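Local atomic coordinates of DUF1254 domain-containing protein (Vibrio parahaemolyticus, PDB entry 3U07), a protein that is of unknown function, a probable secreted or periplasmic protein that pairs a DUF1254 with a DUF1214 domain. Residues N343-N355 with L365-A377. The protein carries 2 engineered substitutions. Numbering follows the deposited sequence.
Sequences NVSEFWSVTIYGN and LNRHSRGDRTMKA
Trp348 meets Asp372 twice, through its backbone and through its indole. The amide N of Trp348 gives an almost straight hydrogen bond (177°) to Asp372 OD1 at 2.8 Å, reaching the carboxylate from its syn side but well out of its plane. The same oxygen lies 3.0 Å from Trp348 O, an acceptor like itself, and a water that donates to Trp348 O and accepts from Arg373 N joins the two segments beside this pair. With chi1 of 55°, the indole is folded in between the backbone N and carbonyl carbon of Trp348, which lays one face over the turn: Gly371 CA packs on the six-membered ring as a CH-pi contact, 4.1 Å from its centroid, and Asp372 CB comes within 3.5 Å of NE1. Beyond the turn, the bent selenomethionine at Met375 brings CE to 3.3 Å from Trp348 CH2. The turn itself is held by Thr374: Thr374 OG1 accepts from Gly371 N, and Thr374 N donates to Gly371 O.

From here toward Ile352 the strands run antiparallel. Val350 and Arg370 exchange both backbone hydrogen bonds, and Ile352 N donates to His368 O at 2.9 Å. A chi1 of -53° turns CG2 of Thr351 toward His368 O (3.2 Å), while OG1 meets Ser369 CB. Ser349 and Ser369 share this face, their hydroxyls bonded to Asp81 and Asn80, respectively; on the other, Val350 and Arg370 touch Leu401. Edge strand 369-371 thus pairs antiparallel with inner strand 347-354, flanked on its other side by 408-417, in a four-stranded antiparallel sheet of the DUF1214 region.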
ATOM      1  N   ASN A 343     -17.174   9.801  -7.882  1.00 23.76           N
ATOM      2  CA  ASN A 343     -17.193   8.862  -9.002  1.00 26.20           C
ATOM      3  C   ASN A 343     -16.319   7.629  -8.744  1.00 23.77           C
ATOM      4  O   ASN A 343     -15.153   7.594  -9.141  1.00 22.96           O
ATOM      5  CB  ASN A 343     -16.739   9.545 -10.297  1.00 30.67           C
ATOM      6  CG  ASN A 343     -17.690  10.643 -10.746  1.00 43.11           C
ATOM      7  OD1 ASN A 343     -18.911  10.506 -10.642  1.00 45.66           O
ATOM      8  ND2 ASN A 343     -17.134  11.731 -11.261  1.00 46.05           N
ATOM      9  N   VAL A 344     -16.880   6.629  -8.065  1.00 24.73           N
ATOM     10  CA  VAL A 344     -16.155   5.392  -7.781  1.00 24.23           C
ATOM     11  C   VAL A 344     -16.959   4.199  -8.288  1.00 27.21           C
ATOM     12  O   VAL A 344     -18.190   4.208  -8.256  1.00 26.10           O
ATOM     13  CB  VAL A 344     -15.889   5.191  -6.277  1.00 26.00           C
ATOM     14  CG1 VAL A 344     -15.135   6.382  -5.720  1.00 24.68           C
ATOM     15  CG2 VAL A 344     -17.189   4.968  -5.544  1.00 27.43           C
ATOM     16  N   SER A 345     -16.266   3.166  -8.751  1.00 19.94           N
ATOM     17  CA  SER A 345     -16.951   1.992  -9.277  1.00 21.66           C
ATOM     18  C   SER A 345     -17.336   1.027  -8.172  1.00 27.42           C
ATOM     19  O   SER A 345     -18.310   0.286  -8.296  1.00 28.85           O
ATOM     20  CB  SER A 345     -16.060   1.258 -10.290  1.00 21.83           C
ATOM     21  OG  SER A 345     -14.978   0.600  -9.644  1.00 25.47           O
ATOM     22  N   GLU A 346     -16.577   1.034  -7.082  1.00 20.13           N
ATOM     23  CA  GLU A 346     -16.855   0.113  -5.992  1.00 19.61           C
ATOM     24  C   GLU A 346     -17.584   0.744  -4.814  1.00 24.74           C
ATOM     25  O   GLU A 346     -18.764   0.474  -4.594  1.00 23.85           O
ATOM     26  CB  GLU A 346     -15.548  -0.534  -5.524  1.00 22.14           C
ATOM     27  CG  GLU A 346     -14.736  -1.130  -6.661  1.00 21.67           C
ATOM     28  CD  GLU A 346     -15.590  -1.966  -7.597  1.00 24.24           C
ATOM     29  OE1 GLU A 346     -16.160  -2.982  -7.145  1.00 24.27           O
ATOM     30  OE2 GLU A 346     -15.692  -1.598  -8.783  1.00 21.89           O
ATOM     31  N   PHE A 347     -16.885   1.566  -4.038  1.00 29.96           N
ATOM     32  CA  PHE A 347     -17.519   2.217  -2.893  1.00 27.22           C
ATOM     33  C   PHE A 347     -16.610   3.273  -2.291  1.00 24.95           C
ATOM     34  O   PHE A 347     -15.447   3.393  -2.674  1.00 28.21           O
ATOM     35  CB  PHE A 347     -17.892   1.180  -1.825  1.00 24.49           C
ATOM     36  CG  PHE A 347     -16.718   0.651  -1.035  1.00 23.73           C
ATOM     37  CD1 PHE A 347     -16.390   1.201   0.204  1.00 24.41           C
ATOM     38  CD2 PHE A 347     -15.967  -0.427  -1.507  1.00 31.22           C
ATOM     39  CE1 PHE A 347     -15.337   0.680   0.968  1.00 27.12           C
ATOM     40  CE2 PHE A 347     -14.907  -0.956  -0.753  1.00 29.67           C
ATOM     41  CZ  PHE A 347     -14.594  -0.400   0.487  1.00 30.21           C
ATOM     42  N   TRP A 348     -17.146   4.053  -1.360  1.00 22.61           N
ATOM     43  CA  TRP A 348     -16.356   5.081  -0.700  1.00 22.43           C
ATOM     44  C   TRP A 348     -16.732   5.179   0.770  1.00 30.00           C
ATOM     45  O   TRP A 348     -17.734   4.605   1.207  1.00 30.31           O
ATOM     46  CB  TRP A 348     -16.538   6.436  -1.389  1.00 19.18           C
ATOM     47  CG  TRP A 348     -17.955   6.885  -1.511  1.00 26.29           C
ATOM     48  CD1 TRP A 348     -18.780   6.713  -2.583  1.00 28.80           C
ATOM     49  CD2 TRP A 348     -18.722   7.584  -0.522  1.00 29.74           C
ATOM     50  NE1 TRP A 348     -20.013   7.263  -2.328  1.00 30.98           N
ATOM     51  CE2 TRP A 348     -20.006   7.803  -1.070  1.00 26.38           C
ATOM     52  CE3 TRP A 348     -18.450   8.045   0.774  1.00 29.70           C
ATOM     53  CZ2 TRP A 348     -21.019   8.465  -0.367  1.00 28.18           C
ATOM     54  CZ3 TRP A 348     -19.459   8.703   1.475  1.00 29.76           C
ATOM     55  CH2 TRP A 348     -20.728   8.906   0.901  1.00 27.75           C
ATOM     56  N   SER A 349     -15.922   5.903   1.535  1.00 24.63           N
ATOM     57  CA  SER A 349     -16.164   6.049   2.963  1.00 27.74           C
ATOM     58  C   SER A 349     -15.389   7.236   3.530  1.00 27.17           C
ATOM     59  O   SER A 349     -14.449   7.727   2.913  1.00 25.32           O
ATOM     60  CB  SER A 349     -15.713   4.780   3.686  1.00 30.12           C
ATOM     61  OG  SER A 349     -14.315   4.576   3.507  1.00 31.27           O
ATOM     62  N   VAL A 350     -15.808   7.706   4.699  1.00 27.62           N
ATOM     63  CA  VAL A 350     -15.113   8.788   5.374  1.00 24.33           C
ATOM     64  C   VAL A 350     -15.000   8.286   6.809  1.00 25.09           C
ATOM     65  O   VAL A 350     -15.987   7.861   7.405  1.00 30.23           O
ATOM     66  CB  VAL A 350     -15.885  10.146   5.285  1.00 31.01           C
ATOM     67  CG1 VAL A 350     -16.921  10.078   4.192  1.00 30.49           C
ATOM     68  CG2 VAL A 350     -16.497  10.517   6.615  1.00 35.65           C
ATOM     69  N   THR A 351     -13.787   8.303   7.345  1.00 29.90           N
ATOM     70  CA  THR A 351     -13.543   7.805   8.695  1.00 28.48           C
ATOM     71  C   THR A 351     -12.957   8.888   9.592  1.00 24.81           C
ATOM     72  O   THR A 351     -12.192   9.736   9.136  1.00 24.34           O
ATOM     73  CB  THR A 351     -12.575   6.592   8.652  1.00 30.40           C
ATOM     74  OG1 THR A 351     -13.078   5.616   7.727  1.00 34.67           O
ATOM     75  CG2 THR A 351     -12.434   5.954  10.030  1.00 26.35           C
ATOM     76  N   ILE A 352     -13.310   8.846  10.871  1.00 26.61           N
ATOM     77  CA  ILE A 352     -12.832   9.831  11.833  1.00 25.87           C
ATOM     78  C   ILE A 352     -11.691   9.311  12.699  1.00 35.76           C
ATOM     79  O   ILE A 352     -11.763   8.210  13.239  1.00 42.17           O
ATOM     80  CB  ILE A 352     -13.980  10.291  12.760  1.00 30.27           C
ATOM     81  CG1 ILE A 352     -15.110  10.890  11.920  1.00 28.04           C
ATOM     82  CG2 ILE A 352     -13.461  11.295  13.788  1.00 30.79           C
ATOM     83  CD1 ILE A 352     -14.659  12.008  10.989  1.00 24.38           C
ATOM     84  N   TYR A 353     -10.646  10.123  12.832  1.00 32.97           N
ATOM     85  CA  TYR A 353      -9.479   9.770  13.635  1.00 40.40           C
ATOM     86  C   TYR A 353      -9.109  10.938  14.550  1.00 39.36           C
ATOM     87  O   TYR A 353      -9.312  12.102  14.195  1.00 35.24           O
ATOM     88  CB  TYR A 353      -8.282   9.466  12.728  1.00 41.15           C
ATOM     89  CG  TYR A 353      -8.493   8.333  11.750  1.00 40.19           C
ATOM     90  CD1 TYR A 353      -8.130   7.023  12.076  1.00 40.88           C
ATOM     91  CD2 TYR A 353      -9.049   8.571  10.494  1.00 37.94           C
ATOM     92  CE1 TYR A 353      -8.314   5.981  11.170  1.00 42.71           C
ATOM     93  CE2 TYR A 353      -9.239   7.536   9.582  1.00 37.61           C
ATOM     94  CZ  TYR A 353      -8.870   6.247   9.926  1.00 42.65           C
ATOM     95  OH  TYR A 353      -9.054   5.231   9.019  1.00 42.93           O
ATOM     96  N   GLY A 354      -8.565  10.627  15.724  1.00 29.99           N
ATOM     97  CA  GLY A 354      -8.153  11.677  16.637  1.00 32.54           C
ATOM     98  C   GLY A 354      -6.767  12.138  16.231  1.00 34.86           C
ATOM     99  O   GLY A 354      -5.928  11.320  15.859  1.00 41.26           O
ATOM    100  N   ASN A 355      -6.509  13.439  16.283  1.00 33.67           N
ATOM    101  CA  ASN A 355      -5.193  13.946  15.903  1.00 33.49           C
ATOM    102  C   ASN A 355      -4.090  13.506  16.864  1.00 42.45           C
ATOM    103  O   ASN A 355      -2.923  13.393  16.474  1.00 41.47           O
ATOM    104  CB  ASN A 355      -5.198  15.475  15.845  1.00 36.93           C
ATOM    105  CG  ASN A 355      -5.893  16.010  14.616  1.00 39.35           C
ATOM    106  OD1 ASN A 355      -7.118  16.037  14.548  1.00 39.18           O
ATOM    107  ND2 ASN A 355      -5.111  16.428  13.627  1.00 38.06           N
ATOM    108  N   LEU A 365     -21.726   4.593  20.039  1.00 59.19           N
ATOM    109  CA  LEU A 365     -22.238   3.849  18.891  1.00 54.71           C
ATOM    110  C   LEU A 365     -21.181   2.955  18.254  1.00 57.85           C
ATOM    111  O   LEU A 365     -21.500   2.076  17.452  1.00 62.42           O
ATOM    112  CB  LEU A 365     -22.775   4.821  17.837  1.00 50.59           C
ATOM    113  CG  LEU A 365     -24.198   5.367  17.974  1.00 52.51           C
ATOM    114  CD1 LEU A 365     -24.498   5.736  19.413  1.00 59.65           C
ATOM    115  CD2 LEU A 365     -24.353   6.569  17.058  1.00 45.72           C
ATOM    116  N   ASN A 366     -19.925   3.175  18.622  1.00 59.90           N
ATOM    117  CA  ASN A 366     -18.824   2.410  18.057  1.00 64.94           C
ATOM    118  C   ASN A 366     -18.930   2.540  16.539  1.00 60.79           C
ATOM    119  O   ASN A 366     -18.773   1.573  15.794  1.00 59.87           O
ATOM    120  CB  ASN A 366     -18.908   0.944  18.482  1.00 69.93           C
ATOM    121  CG  ASN A 366     -17.570   0.401  18.943  1.00 76.54           C
ATOM    122  OD1 ASN A 366     -16.596   0.389  18.188  1.00 76.35           O
ATOM    123  ND2 ASN A 366     -17.513  -0.044  20.195  1.00 79.28           N
ATOM    124  N   ARG A 367     -19.222   3.763  16.109  1.00 57.07           N
ATOM    125  CA  ARG A 367     -19.363   4.121  14.706  1.00 51.48           C
ATOM    126  C   ARG A 367     -18.236   5.098  14.411  1.00 49.22           C
ATOM    127  O   ARG A 367     -18.152   6.162  15.026  1.00 54.26           O
ATOM    128  CB  ARG A 367     -20.716   4.791  14.473  1.00 48.65           C
ATOM    129  CG  ARG A 367     -20.891   5.358  13.081  1.00 48.57           C
ATOM    130  CD  ARG A 367     -22.279   5.936  12.903  1.00 46.76           C
ATOM    131  NE  ARG A 367     -23.305   4.918  13.090  1.00 47.18           N
ATOM    132  CZ  ARG A 367     -24.608   5.136  12.953  1.00 47.79           C
ATOM    133  NH1 ARG A 367     -25.050   6.342  12.630  1.00 48.81           N
ATOM    134  NH2 ARG A 367     -25.469   4.146  13.141  1.00 50.29           N
ATOM    135  N   HIS A 368     -17.376   4.742  13.466  1.00 42.10           N
ATOM    136  CA  HIS A 368     -16.231   5.575  13.140  1.00 42.92           C
ATOM    137  C   HIS A 368     -16.181   6.005  11.685  1.00 44.13           C
ATOM    138  O   HIS A 368     -15.305   6.775  11.289  1.00 41.59           O
ATOM    139  CB  HIS A 368     -14.959   4.811  13.502  1.00 42.29           C
ATOM    140  CG  HIS A 368     -15.011   4.198  14.867  1.00 52.76           C
ATOM    141  ND1 HIS A 368     -14.724   4.907  16.014  1.00 51.91           N
ATOM    142  CD2 HIS A 368     -15.409   2.969  15.275  1.00 56.42           C
ATOM    143  CE1 HIS A 368     -14.947   4.143  17.069  1.00 53.98           C
ATOM    144  NE2 HIS A 368     -15.364   2.963  16.648  1.00 56.43           N
ATOM    145  N   SER A 369     -17.122   5.513  10.888  1.00 39.77           N
ATOM    146  CA  SER A 369     -17.152   5.860   9.476  1.00 39.29           C
ATOM    147  C   SER A 369     -18.563   5.802   8.906  1.00 36.56           C
ATOM    148  O   SER A 369     -19.465   5.220   9.505  1.00 38.08           O
ATOM    149  CB  SER A 369     -16.248   4.907   8.691  1.00 40.64           C
ATOM    150  OG  SER A 369     -16.701   3.569   8.822  1.00 44.25           O
ATOM    151  N   ARG A 370     -18.738   6.435   7.751  1.00 34.65           N
ATOM    152  CA  ARG A 370     -20.010   6.456   7.035  1.00 31.81           C
ATOM    153  C   ARG A 370     -19.635   6.348   5.561  1.00 33.79           C
ATOM    154  O   ARG A 370     -18.557   6.797   5.158  1.00 28.28           O
ATOM    155  CB  ARG A 370     -20.760   7.766   7.276  1.00 25.37           C
ATOM    156  CG  ARG A 370     -21.393   7.910   8.654  1.00 34.70           C
ATOM    157  CD  ARG A 370     -22.611   7.006   8.817  1.00 29.76           C
ATOM    158  NE  ARG A 370     -22.256   5.651   9.226  1.00 37.90           N
ATOM    159  CZ  ARG A 370     -23.140   4.681   9.444  1.00 41.23           C
ATOM    160  NH1 ARG A 370     -24.437   4.915   9.291  1.00 35.84           N
ATOM    161  NH2 ARG A 370     -22.729   3.478   9.819  1.00 38.36           N
ATOM    162  N   GLY A 371     -20.511   5.760   4.757  1.00 32.50           N
ATOM    163  CA  GLY A 371     -20.209   5.615   3.345  1.00 35.37           C
ATOM    164  C   GLY A 371     -21.446   5.279   2.544  1.00 37.61           C
ATOM    165  O   GLY A 371     -22.549   5.289   3.088  1.00 36.28           O
ATOM    166  N   ASP A 372     -21.276   4.971   1.261  1.00 35.38           N
ATOM    167  CA  ASP A 372     -22.419   4.648   0.421  1.00 35.65           C
ATOM    168  C   ASP A 372     -23.092   3.335   0.815  1.00 37.20           C
ATOM    169  O   ASP A 372     -24.254   3.112   0.488  1.00 37.86           O
ATOM    170  CB  ASP A 372     -22.016   4.631  -1.062  1.00 33.30           C
ATOM    171  CG  ASP A 372     -20.897   3.649  -1.365  1.00 35.31           C
ATOM    172  OD1 ASP A 372     -19.819   3.755  -0.746  1.00 39.05           O
ATOM    173  OD2 ASP A 372     -21.096   2.775  -2.234  1.00 44.55           O
ATOM    174  N   ARG A 373     -22.371   2.477   1.530  1.00 37.21           N
ATOM    175  CA  ARG A 373     -22.926   1.199   1.973  1.00 42.91           C
ATOM    176  C   ARG A 373     -23.768   1.357   3.239  1.00 46.59           C
ATOM    177  O   ARG A 373     -24.489   0.437   3.622  1.00 49.23           O
ATOM    178  CB  ARG A 373     -21.801   0.191   2.249  1.00 50.33           C
ATOM    179  CG  ARG A 373     -21.042  -0.262   1.013  1.00 60.33           C
ATOM    180  CD  ARG A 373     -21.887  -1.179   0.135  1.00 69.58           C
ATOM    181  NE  ARG A 373     -22.017  -2.525   0.692  1.00 75.95           N
ATOM    182  CZ  ARG A 373     -21.552  -3.626   0.106  1.00 78.24           C
ATOM    183  NH1 ARG A 373     -20.923  -3.542  -1.061  1.00 76.95           N
ATOM    184  NH2 ARG A 373     -21.714  -4.809   0.683  1.00 79.82           N
ATOM    185  N   THR A 374     -23.681   2.518   3.883  1.00 41.47           N
ATOM    186  CA  THR A 374     -24.433   2.758   5.113  1.00 40.51           C
ATOM    187  C   THR A 374     -25.344   3.983   5.069  1.00 41.95           C
ATOM    188  O   THR A 374     -26.043   4.275   6.039  1.00 44.90           O
ATOM    189  CB  THR A 374     -23.482   2.890   6.324  1.00 40.86           C
ATOM    190  OG1 THR A 374     -22.549   3.954   6.094  1.00 40.67           O
ATOM    191  CG2 THR A 374     -22.714   1.591   6.541  1.00 38.62           C
HETATM  192  N   MSE A 375     -25.337   4.699   3.949  1.00 40.75           N
HETATM  193  CA  MSE A 375     -26.185   5.882   3.790  1.00 41.52           C
HETATM  194  C   MSE A 375     -26.838   5.887   2.415  1.00 45.85           C
HETATM  195  O   MSE A 375     -26.384   5.199   1.500  1.00 51.31           O
HETATM  196  CB  MSE A 375     -25.378   7.180   3.890  1.00 33.22           C
HETATM  197  CG  MSE A 375     -24.521   7.378   5.112  1.00 37.35           C
HETATM  198 SE   MSE A 375     -23.859   9.205   5.065  0.77 43.65          SE
HETATM  199  CE  MSE A 375     -22.563   9.039   3.662  1.00 13.16           C
ATOM    200  N   LYS A 376     -27.894   6.681   2.272  1.00 50.17           N
ATOM    201  CA  LYS A 376     -28.582   6.825   0.993  1.00 53.69           C
ATOM    202  C   LYS A 376     -28.702   8.312   0.667  1.00 43.92           C
ATOM    203  O   LYS A 376     -29.006   9.128   1.534  1.00 48.92           O
ATOM    204  CB  LYS A 376     -29.970   6.170   1.028  1.00 62.02           C
ATOM    205  CG  LYS A 376     -30.007   4.766   0.409  1.00 67.33           C
ATOM    206  CD  LYS A 376     -29.298   3.730   1.274  1.00 72.44           C
ATOM    207  CE  LYS A 376     -29.289   2.349   0.621  1.00 76.60           C
ATOM    208  NZ  LYS A 376     -28.246   2.216  -0.437  1.00 79.57           N
ATOM    209  N   ALA A 377     -28.451   8.656  -0.591  1.00 43.43           N
ATOM    210  CA  ALA A 377     -28.493  10.040  -1.049  1.00 48.61           C
ATOM    211  C   ALA A 377     -29.889  10.649  -1.098  1.00 59.17           C
ATOM    212  O   ALA A 377     -30.860   9.980  -1.453  1.00 57.88           O
ATOM    213  CB  ALA A 377     -27.838  10.144  -2.418  1.00 49.48           C
TER
HETATM  214  O   HOH W   1     -19.332   2.450   2.241  1.00 38.62           O